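Local coordinates for integron gene cassette protein HFX_CASS2 (Uncultured bacterium, PDB 3FXH), which is of unknown function but is encoded by a mobile integron gene cassette and folds as a compact, all-helical protein, two chains of which form the assembly, at residues 50-53 with 54-58; 88-91 with 92-96. One frame throughout, in Å; residues are numbered along the deposited sequence.

Both contacts are local, made between neighbouring turns or residues of a single helix: contact 1 runs along helix 50-58, contact 2 along the first turns of helix 88-102. Their centres lie about 17 Å apart, and each is partly buried. They share a device, a serine whose N and OG both bond to the carbonyl four residues back, but place it differently. In contact 1 S57 is buried and turns its hydroxyl onto a phenylalanine ring; in contact 2 S92 sits on the exposed side. Aromatic chemistry marks 50-58, whereas 88-96 joins its turns through the methyl-to-methyl contact of T90 and I94 and backbone bonds. F98 and A102, further along helix 88-102, pack on F53 and S57.

Contact 1 of 2, residues 50-53 with 54-58; sequences RDQF and HELSE
S57 bonds twice to the carbonyl of F53. Its backbone N gives the ordinary helical bond, and S57 OG donates a second to F53 O over 2.9 Å. The two donors approach from opposite faces of the carbonyl plane, the hydroxyl tilted 34° out of it. With chi1 at -60°, OG stands beside the serine's own backbone N and folds back along the helix. The same oxygen lies over one face of the F53 ring, offset toward the rim, with OG only 3.3 Å from F53 CZ.

One turn earlier, H54 N bonds to R50 O at 2.9 Å. The imidazole of H54 bends back toward that carbonyl as well: H54 CD2 comes within 3.2 Å of R50 O, which lies at the ring edge near its plane. Over an imidazole face comes F53, whose CD2 edge points in to make a T-shaped pair, centroids 5.6 Å apart and planes at 73°. On another side of the helix, Q52 and L56 run side by side in the same direction, Q52 CG touching L56 CD1 at 3.7 Å. L56 N completes the turn by bonding to Q52 O at 2.9 Å.

Beyond the helix, the R50 guanidinium reaches E108 and the carbonyl of K113, while F62 adds a second edge-to-face partner to F53, which also packs against helices 88-102 and 116-131. H54 ND1 has a weak bond to A102 O. The chemistry implies a buried hydroxyl satisfied within its own helix, so that S57 can face an aromatic ring and the nonpolar neighbours F62, F98 and A102 with its donor already engaged.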
ATOM      1  N   ARG A  50       3.904  13.340 -11.240  1.00 35.46           N
ATOM      2  CA  ARG A  50       4.432  13.810  -9.961  1.00 34.55           C
ATOM      3  C   ARG A  50       4.060  15.281  -9.742  1.00 33.33           C
ATOM      4  O   ARG A  50       3.753  15.703  -8.621  1.00 33.15           O
ATOM      5  CB  ARG A  50       5.946  13.598  -9.880  1.00 37.75           C
ATOM      6  CG  ARG A  50       6.772  14.457 -10.823  1.00 43.19           C
ATOM      7  CD  ARG A  50       8.255  14.184 -10.612  1.00 40.38           C
ATOM      8  NE  ARG A  50       8.641  12.851 -11.077  1.00 38.44           N
ATOM      9  CZ  ARG A  50       9.735  12.211 -10.677  1.00 38.75           C
ATOM     10  NH1 ARG A  50      10.548  12.775  -9.791  1.00 41.13           N
ATOM     11  NH2 ARG A  50      10.025  11.010 -11.170  1.00 41.31           N
ATOM     12  N   ASP A  51       4.052  16.061 -10.815  1.00 30.58           N
ATOM     13  CA  ASP A  51       3.775  17.486 -10.666  1.00 42.72           C
ATOM     14  C   ASP A  51       2.362  17.726 -10.136  1.00 39.96           C
ATOM     15  O   ASP A  51       2.161  18.533  -9.229  1.00 37.95           O
ATOM     16  CB  ASP A  51       4.029  18.255 -11.969  1.00 58.87           C
ATOM     17  CG  ASP A  51       5.461  18.775 -12.071  1.00 69.07           C
ATOM     18  OD1 ASP A  51       6.364  18.177 -11.443  1.00 73.38           O
ATOM     19  OD2 ASP A  51       5.685  19.784 -12.771  1.00 71.27           O
ATOM     20  N   GLN A  52       1.384  17.015 -10.688  1.00 35.25           N
ATOM     21  CA  GLN A  52       0.016  17.172 -10.218  1.00 34.18           C
ATOM     22  C   GLN A  52      -0.129  16.639  -8.797  1.00 34.54           C
ATOM     23  O   GLN A  52      -0.834  17.231  -7.981  1.00 33.96           O
ATOM     24  CB  GLN A  52      -0.979  16.478 -11.149  1.00 41.62           C
ATOM     25  CG  GLN A  52      -2.414  16.658 -10.716  1.00 42.13           C
ATOM     26  CD  GLN A  52      -3.398  16.019 -11.665  1.00 41.26           C
ATOM     27  OE1 GLN A  52      -3.322  14.818 -11.945  1.00 35.52           O
ATOM     28  NE2 GLN A  52      -4.331  16.819 -12.175  1.00 38.54           N
ATOM     29  N   PHE A  53       0.536  15.525  -8.493  1.00 30.38           N
ATOM     30  CA  PHE A  53       0.438  14.967  -7.158  1.00 26.47           C
ATOM     31  C   PHE A  53       0.976  15.949  -6.114  1.00 30.61           C
ATOM     32  O   PHE A  53       0.345  16.170  -5.085  1.00 28.10           O
ATOM     33  CB  PHE A  53       1.138  13.609  -7.019  1.00 25.94           C
ATOM     34  CG  PHE A  53       1.201  13.143  -5.592  1.00 23.92           C
ATOM     35  CD1 PHE A  53       0.077  12.621  -4.983  1.00 20.03           C
ATOM     36  CD2 PHE A  53       2.350  13.325  -4.834  1.00 25.34           C
ATOM     37  CE1 PHE A  53       0.104  12.250  -3.649  1.00 25.59           C
ATOM     38  CE2 PHE A  53       2.393  12.961  -3.508  1.00 26.42           C
ATOM     39  CZ  PHE A  53       1.267  12.418  -2.908  1.00 26.58           C
ATOM     40  N   HIS A  54       2.136  16.551  -6.382  1.00 26.28           N
ATOM     41  CA  HIS A  54       2.721  17.489  -5.427  1.00 31.63           C
ATOM     42  C   HIS A  54       1.881  18.761  -5.274  1.00 36.81           C
ATOM     43  O   HIS A  54       1.783  19.325  -4.182  1.00 36.61           O
ATOM     44  CB  HIS A  54       4.184  17.815  -5.790  1.00 36.36           C
ATOM     45  CG  HIS A  54       5.139  16.727  -5.413  1.00 36.05           C
ATOM     46  ND1 HIS A  54       5.515  16.487  -4.106  1.00 31.54           N
ATOM     47  CD2 HIS A  54       5.762  15.787  -6.163  1.00 38.44           C
ATOM     48  CE1 HIS A  54       6.328  15.443  -4.069  1.00 33.55           C
ATOM     49  NE2 HIS A  54       6.495  15.002  -5.302  1.00 36.17           N
ATOM     50  N   GLU A  55       1.267  19.199  -6.368  1.00 37.24           N
ATOM     51  CA  GLU A  55       0.410  20.383  -6.341  1.00 38.07           C
ATOM     52  C   GLU A  55      -0.843  20.132  -5.495  1.00 35.89           C
ATOM     53  O   GLU A  55      -1.162  20.901  -4.587  1.00 29.76           O
ATOM     54  CB  GLU A  55       0.032  20.785  -7.772  1.00 41.88           C
ATOM     55  CG  GLU A  55      -1.066  21.828  -7.885  1.00 60.20           C
ATOM     56  CD  GLU A  55      -1.313  22.258  -9.327  1.00 73.78           C
ATOM     57  OE1 GLU A  55      -0.464  21.949 -10.191  1.00 75.58           O
ATOM     58  OE2 GLU A  55      -2.352  22.904  -9.594  1.00 76.23           O
ATOM     59  N   LEU A  56      -1.546  19.043  -5.789  1.00 30.13           N
ATOM     60  CA  LEU A  56      -2.748  18.684  -5.038  1.00 29.80           C
ATOM     61  C   LEU A  56      -2.478  18.505  -3.540  1.00 30.22           C
ATOM     62  O   LEU A  56      -3.250  18.961  -2.703  1.00 34.21           O
ATOM     63  CB  LEU A  56      -3.372  17.414  -5.616  1.00 27.93           C
ATOM     64  CG  LEU A  56      -3.861  17.580  -7.060  1.00 30.28           C
ATOM     65  CD1 LEU A  56      -4.355  16.256  -7.608  1.00 24.78           C
ATOM     66  CD2 LEU A  56      -4.956  18.631  -7.115  1.00 39.25           C
ATOM     67  N   SER A  57      -1.380  17.828  -3.216  1.00 27.94           N
ATOM     68  CA  SER A  57      -1.025  17.563  -1.829  1.00 31.29           C
ATOM     69  C   SER A  57      -0.692  18.853  -1.096  1.00 33.97           C
ATOM     70  O   SER A  57      -1.121  19.058   0.038  1.00 34.37           O
ATOM     71  CB  SER A  57       0.163  16.606  -1.753  1.00 26.46           C
ATOM     72  OG  SER A  57      -0.146  15.375  -2.382  1.00 29.52           O
ATOM     73  N   GLU A  58       0.095  19.708  -1.744  1.00 31.26           N
ATOM     74  CA  GLU A  58       0.467  20.987  -1.165  1.00 36.07           C
ATOM     75  C   GLU A  58      -0.776  21.836  -0.889  1.00 46.33           C
ATOM     76  O   GLU A  58      -0.834  22.586   0.096  1.00 41.66           O
ATOM     77  CB  GLU A  58       1.431  21.717  -2.111  1.00 39.03           C
ATOM     78  CG  GLU A  58       1.648  23.174  -1.815  1.00 51.79           C
ATOM     79  CD  GLU A  58       2.600  23.821  -2.811  1.00 61.87           C
ATOM     80  OE1 GLU A  58       2.864  23.205  -3.871  1.00 63.17           O
ATOM     81  OE2 GLU A  58       3.087  24.938  -2.528  1.00 61.58           O
TER

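Contact 2 of 2, residues 88-91 with 92-96; sequences KDTS and SFIEN
T90 and I94 make the close side-chain packing of this helical turn, lying side by side and pointing the same way, with T90 CG2 at 3.7 Å from I94 CD1. The ethyl arm of I94 runs back beside its own backbone N (chi1 -66°), which brings I94 CG1 to 3.2 Å from T90 O, the carbonyl that also accepts I94 N at 2.9 Å. E95 does likewise one residue on: its N bonds to S91 O, and E95 CG lies 3.2 Å from that oxygen.

The solvent side has little side-chain packing and is held by hydrogen bonds instead. K88 and D89 are exposed and contribute little beyond their carbonyls. S92, also exposed, gives K88 O two bonds, one from N at 2.8 Å and one from OG at 2.9 Å. They arrive from opposite faces of the carbonyl plane, the hydroxyl standing above it at 36°.

Around this start of helix 88-102, T90 and I94 pack on A30 of helix 24-43, where T90 OG1 also bonds to H26. F93 turns to I127, E130 and I131 of helix 116-131, and the E95 carboxylate accepts the backbone N-H groups of I63 and A64, at the first turn of helix 62-69.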
ATOM      1  N   LYS A  88     -14.778  15.042   9.522  1.00 46.36           N
ATOM      2  CA  LYS A  88     -13.927  16.129   9.040  1.00 49.37           C
ATOM      3  C   LYS A  88     -12.532  16.120   9.675  1.00 54.23           C
ATOM      4  O   LYS A  88     -11.541  16.439   9.011  1.00 48.96           O
ATOM      5  CB  LYS A  88     -14.606  17.488   9.238  1.00 49.73           C
ATOM      6  CG  LYS A  88     -15.093  17.731  10.657  1.00 53.97           C
ATOM      7  CD  LYS A  88     -15.991  18.959  10.726  1.00 60.66           C
ATOM      8  CE  LYS A  88     -16.477  19.196  12.147  1.00 72.62           C
ATOM      9  NZ  LYS A  88     -17.072  17.962  12.719  1.00 73.80           N
ATOM     10  N   ASP A  89     -12.458  15.757  10.954  1.00 49.68           N
ATOM     11  CA  ASP A  89     -11.169  15.617  11.625  1.00 54.64           C
ATOM     12  C   ASP A  89     -10.256  14.615  10.904  1.00 43.40           C
ATOM     13  O   ASP A  89      -9.075  14.880  10.701  1.00 42.35           O
ATOM     14  CB  ASP A  89     -11.358  15.179  13.076  1.00 58.73           C
ATOM     15  CG  ASP A  89     -12.019  16.242  13.921  1.00 69.74           C
ATOM     16  OD1 ASP A  89     -12.222  17.364  13.412  1.00 77.51           O
ATOM     17  OD2 ASP A  89     -12.333  15.954  15.095  1.00 66.12           O
ATOM     18  N   THR A  90     -10.798  13.455  10.543  1.00 43.04           N
ATOM     19  CA  THR A  90     -10.001  12.435   9.866  1.00 41.56           C
ATOM     20  C   THR A  90      -9.595  12.895   8.471  1.00 38.08           C
ATOM     21  O   THR A  90      -8.436  12.771   8.081  1.00 35.24           O
ATOM     22  CB  THR A  90     -10.737  11.076   9.770  1.00 39.91           C
ATOM     23  OG1 THR A  90     -10.776  10.460  11.061  1.00 38.52           O
ATOM     24  CG2 THR A  90     -10.000  10.137   8.822  1.00 33.10           C
ATOM     25  N   SER A  91     -10.549  13.431   7.721  1.00 40.45           N
ATOM     26  CA  SER A  91     -10.274  13.845   6.354  1.00 41.20           C
ATOM     27  C   SER A  91      -9.288  15.013   6.306  1.00 37.60           C
ATOM     28  O   SER A  91      -8.378  15.030   5.484  1.00 33.72           O
ATOM     29  CB  SER A  91     -11.577  14.191   5.627  1.00 40.99           C
ATOM     30  OG  SER A  91     -12.455  13.071   5.640  1.00 44.67           O
ATOM     31  N   SER A  92      -9.479  15.992   7.180  1.00 47.78           N
ATOM     32  CA  SER A  92      -8.577  17.135   7.246  1.00 46.10           C
ATOM     33  C   SER A  92      -7.177  16.708   7.685  1.00 40.66           C
ATOM     34  O   SER A  92      -6.184  17.193   7.145  1.00 38.77           O
ATOM     35  CB  SER A  92      -9.125  18.203   8.195  1.00 47.71           C
ATOM     36  OG  SER A  92     -10.345  18.739   7.712  1.00 51.31           O
ATOM     37  N   PHE A  93      -7.095  15.811   8.665  1.00 42.44           N
ATOM     38  CA  PHE A  93      -5.792  15.293   9.090  1.00 43.98           C
ATOM     39  C   PHE A  93      -5.088  14.623   7.921  1.00 37.44           C
ATOM     40  O   PHE A  93      -3.911  14.870   7.668  1.00 36.98           O
ATOM     41  CB  PHE A  93      -5.910  14.289  10.241  1.00 40.72           C
ATOM     42  CG  PHE A  93      -4.619  13.541  10.524  1.00 40.00           C
ATOM     43  CD1 PHE A  93      -3.678  14.058  11.405  1.00 46.33           C
ATOM     44  CD2 PHE A  93      -4.350  12.332   9.903  1.00 37.08           C
ATOM     45  CE1 PHE A  93      -2.489  13.377  11.659  1.00 39.60           C
ATOM     46  CE2 PHE A  93      -3.158  11.647  10.141  1.00 36.92           C
ATOM     47  CZ  PHE A  93      -2.232  12.172  11.031  1.00 31.08           C
ATOM     48  N   ILE A  94      -5.812  13.764   7.215  1.00 32.64           N
ATOM     49  CA  ILE A  94      -5.237  13.066   6.073  1.00 29.77           C
ATOM     50  C   ILE A  94      -4.794  14.022   4.957  1.00 34.42           C
ATOM     51  O   ILE A  94      -3.670  13.919   4.470  1.00 25.96           O
ATOM     52  CB  ILE A  94      -6.193  11.976   5.546  1.00 26.51           C
ATOM     53  CG1 ILE A  94      -6.344  10.871   6.594  1.00 27.86           C
ATOM     54  CG2 ILE A  94      -5.689  11.378   4.218  1.00 25.29           C
ATOM     55  CD1 ILE A  94      -7.396   9.863   6.250  1.00 27.67           C
ATOM     56  N   GLU A  95      -5.661  14.951   4.549  1.00 30.55           N
ATOM     57  CA  GLU A  95      -5.281  15.912   3.506  1.00 32.73           C
ATOM     58  C   GLU A  95      -4.034  16.713   3.887  1.00 32.77           C
ATOM     59  O   GLU A  95      -3.158  16.955   3.058  1.00 33.41           O
ATOM     60  CB  GLU A  95      -6.435  16.874   3.194  1.00 34.92           C
ATOM     61  CG  GLU A  95      -7.671  16.193   2.627  1.00 25.77           C
ATOM     62  CD  GLU A  95      -7.562  15.876   1.146  1.00 35.31           C
ATOM     63  OE1 GLU A  95      -6.464  15.500   0.672  1.00 33.12           O
ATOM     64  OE2 GLU A  95      -8.590  15.989   0.450  1.00 33.38           O
ATOM     65  N   ASN A  96      -3.976  17.160   5.138  1.00 32.34           N
ATOM     66  CA  ASN A  96      -2.827  17.915   5.616  1.00 33.88           C
ATOM     67  C   ASN A  96      -1.587  17.031   5.669  1.00 36.14           C
ATOM     68  O   ASN A  96      -0.474  17.477   5.381  1.00 34.87           O
ATOM     69  CB  ASN A  96      -3.109  18.512   6.996  1.00 37.56           C
ATOM     70  CG  ASN A  96      -1.867  19.109   7.637  1.00 42.83           C
ATOM     71  OD1 ASN A  96      -1.514  20.262   7.381  1.00 48.21           O
ATOM     72  ND2 ASN A  96      -1.199  18.326   8.472  1.00 38.09           N
TER